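Iron transport multicopper oxidase FET3 (Saccharomyces cerevisiae, PDB 1ZPU) oxidises Fe(2+) to Fe(3+) with four bound copper ions, reducing oxygen to water, so that the permease FTR1 can carry the iron into the yeast cell. Local coordinates at residues 36-41 / 118-123; 42-47 / 91-96. All coordinates share one frame; numbering follows the deposited sequence.

Interaction 1: residues 36-41 / 118-123; sequences ITVNKG and GLFIIK
F120 and I36 meet on the inner face of a parallel strand pair. The I36 methyl CD1 comes within 3.7 Å of F120 CD2, while I36 CG2 lies over one face of the ring, displaced toward its rim. F120 takes up this place because its CG is anti to the backbone N (chi1 -165°), which swings the ring back toward strand 36-39. V38 CG2 reaches the same ring at CE1, 3.9 Å away, and also lies alongside I122 CG1, the two side chains pointing the same way. V44 and I46 of strand 43-49 close over this layer from the facing sheet, as expected for the beta sandwich of a plastocyanin-like (cupredoxin) domain, here the first in the chain; strand 36-39 is an outermost strand of its own sheet. Between the strands the hydrogen bonds alternate in the parallel manner: I36 N gives to L119 O, I36 O receives I121 N at 2.7 Å, V38 N gives to I121 O, and V38 O receives K123 N. Beyond the strand end, the longer bond from K40 N to K123 O (3.3 Å) prolongs the pairing. On the other, more solvent-accessible face, T37, N39 and the long, flexible K123 are partly exposed, though I121 stays buried. There T37 CG2 packs on I121 CG2 and is crossed at about a right angle by the K123 chain, whose CD approaches it to 3.4 Å. Bends at chi2 and chi3 carry the lysine across toward strand 36-39, its end arriving beside N39. Glycan sugars touch L119 and I121 on this outer flank.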
ATOM      1  N   ILE A  36      -2.907 -16.314  -2.043  1.00 69.62           N
ATOM      2  CA  ILE A  36      -4.078 -16.668  -2.851  1.00 69.56           C
ATOM      3  C   ILE A  36      -3.756 -16.560  -4.336  1.00 69.41           C
ATOM      4  O   ILE A  36      -3.162 -15.578  -4.779  1.00 69.26           O
ATOM      5  CB  ILE A  36      -5.279 -15.757  -2.539  1.00 69.56           C
ATOM      6  CG1 ILE A  36      -5.668 -15.859  -1.065  1.00 69.84           C
ATOM      7  CG2 ILE A  36      -6.465 -16.149  -3.389  1.00 69.66           C
ATOM      8  CD1 ILE A  36      -6.524 -14.693  -0.583  1.00 71.21           C
ATOM      9  N   THR A  37      -4.155 -17.573  -5.099  1.00 69.47           N
ATOM     10  CA  THR A  37      -4.047 -17.517  -6.550  1.00 69.41           C
ATOM     11  C   THR A  37      -5.404 -17.864  -7.154  1.00 69.29           C
ATOM     12  O   THR A  37      -5.938 -18.951  -6.917  1.00 69.27           O
ATOM     13  CB  THR A  37      -2.921 -18.441  -7.064  1.00 69.57           C
ATOM     14  OG1 THR A  37      -1.693 -18.097  -6.411  1.00 69.74           O
ATOM     15  CG2 THR A  37      -2.721 -18.290  -8.555  1.00 69.46           C
ATOM     16  N   VAL A  38      -5.973 -16.922  -7.903  1.00 69.03           N
ATOM     17  CA  VAL A  38      -7.271 -17.142  -8.547  1.00 69.07           C
ATOM     18  C   VAL A  38      -7.218 -16.788 -10.037  1.00 69.35           C
ATOM     19  O   VAL A  38      -6.218 -16.230 -10.514  1.00 69.64           O
ATOM     20  CB  VAL A  38      -8.419 -16.367  -7.843  1.00 68.80           C
ATOM     21  CG1 VAL A  38      -8.476 -16.722  -6.372  1.00 68.18           C
ATOM     22  CG2 VAL A  38      -8.247 -14.868  -8.014  1.00 69.20           C
ATOM     23  N   ASN A  39      -8.287 -17.123 -10.760  1.00 69.28           N
ATOM     24  CA  ASN A  39      -8.434 -16.750 -12.154  1.00 69.48           C
ATOM     25  C   ASN A  39      -9.330 -15.530 -12.323  1.00 69.56           C
ATOM     26  O   ASN A  39     -10.213 -15.283 -11.499  1.00 69.60           O
ATOM     27  CB  ASN A  39      -9.022 -17.913 -12.940  1.00 69.78           C
ATOM     28  CG  ASN A  39      -7.967 -18.883 -13.421  1.00 71.15           C
ATOM     29  OD1 ASN A  39      -7.176 -18.573 -14.316  1.00 72.74           O
ATOM     30  ND2 ASN A  39      -7.956 -20.075 -12.839  1.00 72.30           N
ATOM     31  N   LYS A  40      -9.105 -14.778 -13.397  1.00 69.60           N
ATOM     32  CA  LYS A  40      -9.948 -13.643 -13.745  1.00 69.63           C
ATOM     33  C   LYS A  40     -11.417 -14.020 -13.564  1.00 69.47           C
ATOM     34  O   LYS A  40     -11.877 -15.049 -14.065  1.00 69.44           O
ATOM     35  CB  LYS A  40      -9.675 -13.219 -15.194  1.00 70.24           C
ATOM     36  CG  LYS A  40     -10.402 -11.949 -15.667  1.00 71.03           C
ATOM     37  CD  LYS A  40      -9.797 -10.687 -15.032  1.00 72.39           C
ATOM     38  CE  LYS A  40     -10.206  -9.397 -15.769  1.00 72.82           C
ATOM     39  NZ  LYS A  40     -10.010  -9.427 -17.262  1.00 73.72           N
ATOM     40  N   GLY A  41     -12.143 -13.192 -12.821  1.00 69.35           N
ATOM     41  CA  GLY A  41     -13.574 -13.388 -12.635  1.00 69.20           C
ATOM     42  C   GLY A  41     -13.986 -14.420 -11.597  1.00 69.20           C
ATOM     43  O   GLY A  41     -15.169 -14.715 -11.470  1.00 69.23           O
ATOM     44  N   GLY A 118       0.155 -11.199   2.846  1.00 69.21           N
ATOM     45  CA  GLY A 118       0.296 -12.315   1.930  1.00 68.96           C
ATOM     46  C   GLY A 118       0.026 -11.857   0.514  1.00 68.96           C
ATOM     47  O   GLY A 118      -0.542 -10.787   0.302  1.00 69.03           O
ATOM     48  N   LEU A 119       0.430 -12.667  -0.458  1.00 68.89           N
ATOM     49  CA  LEU A 119       0.258 -12.333  -1.861  1.00 68.80           C
ATOM     50  C   LEU A 119      -1.092 -12.760  -2.428  1.00 68.98           C
ATOM     51  O   LEU A 119      -1.677 -13.753  -2.013  1.00 69.03           O
ATOM     52  CB  LEU A 119       1.388 -12.944  -2.686  1.00 68.74           C
ATOM     53  CG  LEU A 119       2.827 -12.520  -2.377  1.00 68.39           C
ATOM     54  CD1 LEU A 119       3.742 -13.041  -3.440  1.00 68.04           C
ATOM     55  CD2 LEU A 119       2.978 -11.024  -2.294  1.00 67.79           C
ATOM     56  N   PHE A 120      -1.569 -11.997  -3.400  1.00 69.24           N
ATOM     57  CA  PHE A 120      -2.829 -12.269  -4.071  1.00 69.35           C
ATOM     58  C   PHE A 120      -2.568 -12.186  -5.568  1.00 69.24           C
ATOM     59  O   PHE A 120      -2.392 -11.087  -6.107  1.00 69.34           O
ATOM     60  CB  PHE A 120      -3.863 -11.225  -3.651  1.00 69.60           C
ATOM     61  CG  PHE A 120      -5.278 -11.591  -3.997  1.00 70.20           C
ATOM     62  CD1 PHE A 120      -5.703 -11.633  -5.326  1.00 69.77           C
ATOM     63  CD2 PHE A 120      -6.202 -11.863  -2.979  1.00 70.67           C
ATOM     64  CE1 PHE A 120      -7.018 -11.973  -5.636  1.00 71.24           C
ATOM     65  CE2 PHE A 120      -7.524 -12.204  -3.279  1.00 70.35           C
ATOM     66  CZ  PHE A 120      -7.938 -12.256  -4.605  1.00 70.42           C
ATOM     67  N   ILE A 121      -2.529 -13.340  -6.230  1.00 68.88           N
ATOM     68  CA  ILE A 121      -2.216 -13.396  -7.653  1.00 68.97           C
ATOM     69  C   ILE A 121      -3.433 -13.734  -8.476  1.00 69.02           C
ATOM     70  O   ILE A 121      -4.128 -14.729  -8.198  1.00 69.39           O
ATOM     71  CB  ILE A 121      -1.068 -14.407  -7.960  1.00 68.90           C
ATOM     72  CG1 ILE A 121       0.276 -13.714  -7.864  1.00 69.08           C
ATOM     73  CG2 ILE A 121      -1.173 -14.962  -9.355  1.00 68.47           C
ATOM     74  CD1 ILE A 121       0.827 -13.684  -6.485  1.00 70.84           C
ATOM     75  N   ILE A 122      -3.690 -12.914  -9.492  1.00 68.91           N
ATOM     76  CA  ILE A 122      -4.747 -13.206 -10.459  1.00 69.02           C
ATOM     77  C   ILE A 122      -4.132 -13.479 -11.826  1.00 69.12           C
ATOM     78  O   ILE A 122      -3.436 -12.621 -12.377  1.00 69.21           O
ATOM     79  CB  ILE A 122      -5.767 -12.049 -10.559  1.00 69.00           C
ATOM     80  CG1 ILE A 122      -6.291 -11.673  -9.174  1.00 68.72           C
ATOM     81  CG2 ILE A 122      -6.915 -12.432 -11.481  1.00 68.89           C
ATOM     82  CD1 ILE A 122      -6.916 -10.308  -9.118  1.00 69.36           C
ATOM     83  N   LYS A 123      -4.379 -14.667 -12.371  1.00 69.29           N
ATOM     84  CA  LYS A 123      -3.858 -14.995 -13.703  1.00 69.94           C
ATOM     85  C   LYS A 123      -4.817 -14.587 -14.805  1.00 69.99           C
ATOM     86  O   LYS A 123      -6.045 -14.605 -14.610  1.00 69.97           O
ATOM     87  CB  LYS A 123      -3.562 -16.486 -13.869  1.00 70.09           C
ATOM     88  CG  LYS A 123      -2.667 -17.096 -12.810  1.00 71.80           C
ATOM     89  CD  LYS A 123      -3.500 -17.877 -11.802  1.00 73.79           C
ATOM     90  CE  LYS A 123      -4.126 -19.139 -12.415  1.00 74.36           C
ATOM     91  NZ  LYS A 123      -5.249 -19.646 -11.565  1.00 75.18           N
TER

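Interaction 2: residues 42-47 / 91-96; sequences DRVQIY and YNFTVD. With NAG (2-acetamido-2-deoxy-beta-D-glucopyranose), chain K.
Y91 N gives to I46 O at 2.8 Å, the shortest hydrogen bond of this antiparallel pair. On the glycan-bearing face N92 OD1 receives R43 NH1 at 2.9 Å, in a bond that is neither straight (147° at the hydrogen) nor on a lone pair, since the donor stands above the carbonyl plane. The guanidinium and amide planes are 82° apart. N92 ND2 is bonded covalently to C1 of the N-linked NAG, whose C5 lies 3.3 Å above one face of the R43 guanidinium, toward its rim. R43 runs extended as far as CD and then bends at chi3 (-66°), which lays the guanidinium against the sugar ring. Q45 runs alongside N92, its NE2 3.3 Å from NAG C1. The opposite face is apolar: V44 CB makes a CH-pi contact over the F93 ring, 4.3 Å from its centroid, and I46 packs against Y91 at their CB atoms. V44 with F93 and I46 with Y91 are the hydrogen-bonded pairs, while V95 N adds a weak bond to D42 O. F120 of the other sheet covers V44 and F93, placing them inside the cupredoxin sandwich. By packing, R43 and Q45 probably limit the room open to the first sugar, and R43, through its single bent bond to N92 OD1, may help restrict rotation of the glycosylated side chain.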
ATOM      1  N   ASP A  42     -13.030 -14.976 -10.855  1.00 69.20           N
ATOM      2  CA  ASP A  42     -13.359 -15.874  -9.743  1.00 69.09           C
ATOM      3  C   ASP A  42     -13.941 -15.129  -8.537  1.00 68.97           C
ATOM      4  O   ASP A  42     -13.766 -13.913  -8.394  1.00 69.00           O
ATOM      5  CB  ASP A  42     -12.141 -16.706  -9.322  1.00 69.12           C
ATOM      6  CG  ASP A  42     -11.888 -17.893 -10.244  1.00 69.61           C
ATOM      7  OD1 ASP A  42     -12.697 -18.125 -11.167  1.00 70.22           O
ATOM      8  OD2 ASP A  42     -10.880 -18.606 -10.037  1.00 69.95           O
ATOM      9  N   ARG A  43     -14.652 -15.865  -7.691  1.00 68.82           N
ATOM     10  CA  ARG A  43     -15.171 -15.326  -6.444  1.00 68.73           C
ATOM     11  C   ARG A  43     -14.262 -15.748  -5.292  1.00 68.70           C
ATOM     12  O   ARG A  43     -13.872 -16.903  -5.191  1.00 68.62           O
ATOM     13  CB  ARG A  43     -16.608 -15.797  -6.200  1.00 68.49           C
ATOM     14  CG  ARG A  43     -17.232 -15.229  -4.932  1.00 68.44           C
ATOM     15  CD  ARG A  43     -18.719 -15.540  -4.809  1.00 68.45           C
ATOM     16  NE  ARG A  43     -19.524 -14.883  -5.838  1.00 68.06           N
ATOM     17  CZ  ARG A  43     -19.888 -13.603  -5.819  1.00 67.74           C
ATOM     18  NH1 ARG A  43     -19.523 -12.816  -4.817  1.00 67.78           N
ATOM     19  NH2 ARG A  43     -20.625 -13.111  -6.806  1.00 67.57           N
ATOM     20  N   VAL A  44     -13.920 -14.796  -4.435  1.00 68.76           N
ATOM     21  CA  VAL A  44     -13.125 -15.079  -3.240  1.00 68.70           C
ATOM     22  C   VAL A  44     -13.964 -14.794  -2.007  1.00 68.77           C
ATOM     23  O   VAL A  44     -14.482 -13.688  -1.841  1.00 68.97           O
ATOM     24  CB  VAL A  44     -11.798 -14.249  -3.183  1.00 68.71           C
ATOM     25  CG1 VAL A  44     -10.992 -14.601  -1.944  1.00 68.55           C
ATOM     26  CG2 VAL A  44     -10.943 -14.474  -4.427  1.00 68.48           C
ATOM     27  N   GLN A  45     -14.098 -15.804  -1.156  1.00 68.71           N
ATOM     28  CA  GLN A  45     -14.843 -15.683   0.097  1.00 68.55           C
ATOM     29  C   GLN A  45     -13.969 -16.017   1.310  1.00 68.74           C
ATOM     30  O   GLN A  45     -13.728 -17.185   1.604  1.00 68.79           O
ATOM     31  CB  GLN A  45     -16.072 -16.583   0.068  1.00 68.33           C
ATOM     32  CG  GLN A  45     -17.007 -16.315  -1.105  1.00 68.06           C
ATOM     33  CD  GLN A  45     -18.201 -17.258  -1.130  1.00 67.59           C
ATOM     34  OE1 GLN A  45     -18.119 -18.382  -0.656  1.00 66.97           O
ATOM     35  NE2 GLN A  45     -19.309 -16.803  -1.690  1.00 66.33           N
ATOM     36  N   ILE A  46     -13.500 -14.986   2.010  1.00 68.64           N
ATOM     37  CA  ILE A  46     -12.672 -15.180   3.192  1.00 68.58           C
ATOM     38  C   ILE A  46     -13.449 -14.899   4.476  1.00 68.77           C
ATOM     39  O   ILE A  46     -13.956 -13.798   4.680  1.00 68.98           O
ATOM     40  CB  ILE A  46     -11.381 -14.319   3.142  1.00 68.53           C
ATOM     41  CG1 ILE A  46     -10.673 -14.526   1.809  1.00 68.05           C
ATOM     42  CG2 ILE A  46     -10.444 -14.682   4.285  1.00 68.21           C
ATOM     43  CD1 ILE A  46      -9.646 -13.541   1.513  1.00 67.14           C
ATOM     44  N   TYR A  47     -13.552 -15.917   5.325  1.00 68.70           N
ATOM     45  CA  TYR A  47     -14.069 -15.755   6.670  1.00 68.64           C
ATOM     46  C   TYR A  47     -12.904 -15.413   7.573  1.00 68.71           C
ATOM     47  O   TYR A  47     -12.132 -16.297   7.950  1.00 68.92           O
ATOM     48  CB  TYR A  47     -14.703 -17.054   7.169  1.00 68.35           C
ATOM     49  CG  TYR A  47     -16.010 -17.372   6.508  1.00 68.56           C
ATOM     50  CD1 TYR A  47     -16.068 -18.246   5.423  1.00 68.68           C
ATOM     51  CD2 TYR A  47     -17.200 -16.801   6.961  1.00 67.84           C
ATOM     52  CE1 TYR A  47     -17.287 -18.543   4.805  1.00 67.74           C
ATOM     53  CE2 TYR A  47     -18.405 -17.093   6.351  1.00 67.66           C
ATOM     54  CZ  TYR A  47     -18.444 -17.964   5.273  1.00 67.40           C
ATOM     55  OH  TYR A  47     -19.643 -18.256   4.663  1.00 68.15           O
ATOM     56  N   TYR A  91     -15.460 -11.585   3.848  1.00 68.82           N
ATOM     57  CA  TYR A  91     -15.070 -10.801   2.687  1.00 68.79           C
ATOM     58  C   TYR A  91     -15.470 -11.593   1.445  1.00 68.92           C
ATOM     59  O   TYR A  91     -14.926 -12.660   1.183  1.00 69.11           O
ATOM     60  CB  TYR A  91     -13.558 -10.506   2.720  1.00 68.58           C
ATOM     61  CG  TYR A  91     -13.154  -9.514   3.801  1.00 68.30           C
ATOM     62  CD1 TYR A  91     -12.669  -9.947   5.033  1.00 68.31           C
ATOM     63  CD2 TYR A  91     -13.273  -8.141   3.592  1.00 68.41           C
ATOM     64  CE1 TYR A  91     -12.307  -9.033   6.040  1.00 68.18           C
ATOM     65  CE2 TYR A  91     -12.909  -7.216   4.584  1.00 68.43           C
ATOM     66  CZ  TYR A  91     -12.430  -7.668   5.807  1.00 68.73           C
ATOM     67  OH  TYR A  91     -12.075  -6.748   6.783  1.00 68.42           O
ATOM     68  N   ASN A  92     -16.434 -11.070   0.697  1.00 68.86           N
ATOM     69  CA  ASN A  92     -17.059 -11.796  -0.392  1.00 68.84           C
ATOM     70  C   ASN A  92     -17.080 -10.906  -1.612  1.00 68.88           C
ATOM     71  O   ASN A  92     -17.860  -9.963  -1.681  1.00 69.10           O
ATOM     72  CB  ASN A  92     -18.477 -12.173   0.025  1.00 69.14           C
ATOM     73  CG  ASN A  92     -19.152 -13.144  -0.925  1.00 69.20           C
ATOM     74  OD1 ASN A  92     -18.719 -13.337  -2.070  1.00 69.59           O
ATOM     75  ND2 ASN A  92     -20.223 -13.777  -0.432  1.00 68.63           N
ATOM     76  N   PHE A  93     -16.207 -11.196  -2.568  1.00 68.91           N
ATOM     77  CA  PHE A  93     -16.033 -10.334  -3.734  1.00 68.80           C
ATOM     78  C   PHE A  93     -15.567 -11.105  -4.954  1.00 68.94           C
ATOM     79  O   PHE A  93     -14.974 -12.171  -4.836  1.00 68.94           O
ATOM     80  CB  PHE A  93     -15.067  -9.185  -3.429  1.00 68.47           C
ATOM     81  CG  PHE A  93     -13.671  -9.627  -3.077  1.00 68.32           C
ATOM     82  CD1 PHE A  93     -12.683  -9.709  -4.051  1.00 68.62           C
ATOM     83  CD2 PHE A  93     -13.333  -9.938  -1.771  1.00 68.13           C
ATOM     84  CE1 PHE A  93     -11.379 -10.108  -3.728  1.00 68.41           C
ATOM     85  CE2 PHE A  93     -12.031 -10.340  -1.445  1.00 68.59           C
ATOM     86  CZ  PHE A  93     -11.056 -10.423  -2.424  1.00 67.93           C
ATOM     87  N   THR A  94     -15.845 -10.552  -6.128  1.00 69.17           N
ATOM     88  CA  THR A  94     -15.379 -11.125  -7.384  1.00 69.32           C
ATOM     89  C   THR A  94     -14.180 -10.332  -7.858  1.00 69.38           C
ATOM     90  O   THR A  94     -13.835  -9.298  -7.277  1.00 69.40           O
ATOM     91  CB  THR A  94     -16.445 -11.070  -8.465  1.00 69.21           C
ATOM     92  OG1 THR A  94     -17.647 -10.534  -7.911  1.00 70.04           O
ATOM     93  CG2 THR A  94     -16.717 -12.451  -9.009  1.00 69.22           C
ATOM     94  N   VAL A  95     -13.546 -10.818  -8.915  1.00 69.48           N
ATOM     95  CA  VAL A  95     -12.320 -10.214  -9.404  1.00 69.55           C
ATOM     96  C   VAL A  95     -12.421 -10.012 -10.930  1.00 69.71           C
ATOM     97  O   VAL A  95     -11.701 -10.618 -11.724  1.00 69.81           O
ATOM     98  CB  VAL A  95     -11.126 -11.043  -8.875  1.00 69.57           C
ATOM     99  CG1 VAL A  95     -10.140 -11.399  -9.953  1.00 70.18           C
ATOM    100  CG2 VAL A  95     -10.465 -10.297  -7.725  1.00 69.57           C
ATOM    101  N   ASP A  96     -13.355  -9.152 -11.326  1.00 69.92           N
ATOM    102  CA  ASP A  96     -13.675  -8.969 -12.736  1.00 70.10           C
ATOM    103  C   ASP A  96     -12.827  -7.908 -13.425  1.00 69.93           C
ATOM    104  O   ASP A  96     -12.768  -7.870 -14.654  1.00 69.91           O
ATOM    105  CB  ASP A  96     -15.153  -8.656 -12.897  1.00 70.45           C
ATOM    106  CG  ASP A  96     -16.033  -9.860 -12.600  1.00 72.27           C
ATOM    107  OD1 ASP A  96     -16.160 -10.760 -13.476  1.00 73.00           O
ATOM    108  OD2 ASP A  96     -16.602  -9.897 -11.484  1.00 74.10           O
TER
HETATM  109  C1  NAG K   1     -21.255 -14.116  -1.378  1.00 68.79           C
HETATM  110  C2  NAG K   1     -22.554 -14.537  -0.683  1.00 68.67           C
HETATM  111  C3  NAG K   1     -23.499 -15.133  -1.717  1.00 70.09           C
HETATM  112  C4  NAG K   1     -23.741 -14.109  -2.818  1.00 70.85           C
HETATM  113  C5  NAG K   1     -22.467 -13.404  -3.299  1.00 70.41           C
HETATM  114  C6  NAG K   1     -22.825 -12.137  -4.078  1.00 70.57           C
HETATM  115  C7  NAG K   1     -22.044 -16.611   0.668  1.00 66.05           C
HETATM  116  C8  NAG K   1     -22.923 -17.714   0.126  1.00 67.15           C
HETATM  117  N2  NAG K   1     -22.433 -15.346   0.532  1.00 66.63           N
HETATM  118  O3  NAG K   1     -24.742 -15.434  -1.109  1.00 71.15           O
HETATM  119  O4  NAG K   1     -24.385 -14.755  -3.894  1.00 72.52           O
HETATM  120  O5  NAG K   1     -21.602 -13.042  -2.231  1.00 69.54           O
HETATM  121  O6  NAG K   1     -23.937 -11.496  -3.484  1.00 70.35           O
HETATM  122  O7  NAG K   1     -21.008 -16.887   1.261  1.00 64.95           O

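How the interactions relate
Interactions 1 and 2 belong to the two facing sheets of one cupredoxin domain, 36-41 leading through a turn at K40-G41 into 42-47. Their apolar faces form a shared core, and at its edge I122 CD1 from interaction 1 packs on V95 CG1 from interaction 2 at 3.5 Å. Where the chain passes between the sheets, G41 N probably bonds to V95 O (2.8 Å), and D42 holds the backbone N of N39. The pairings differ, parallel in 36-41/118-123 and antiparallel in 42-47/91-96. So do the outward faces: interaction 1 has a lysine folded over threonine there, whereas interaction 2 carries a glycosylated asparagine attended by arginine and glutamine.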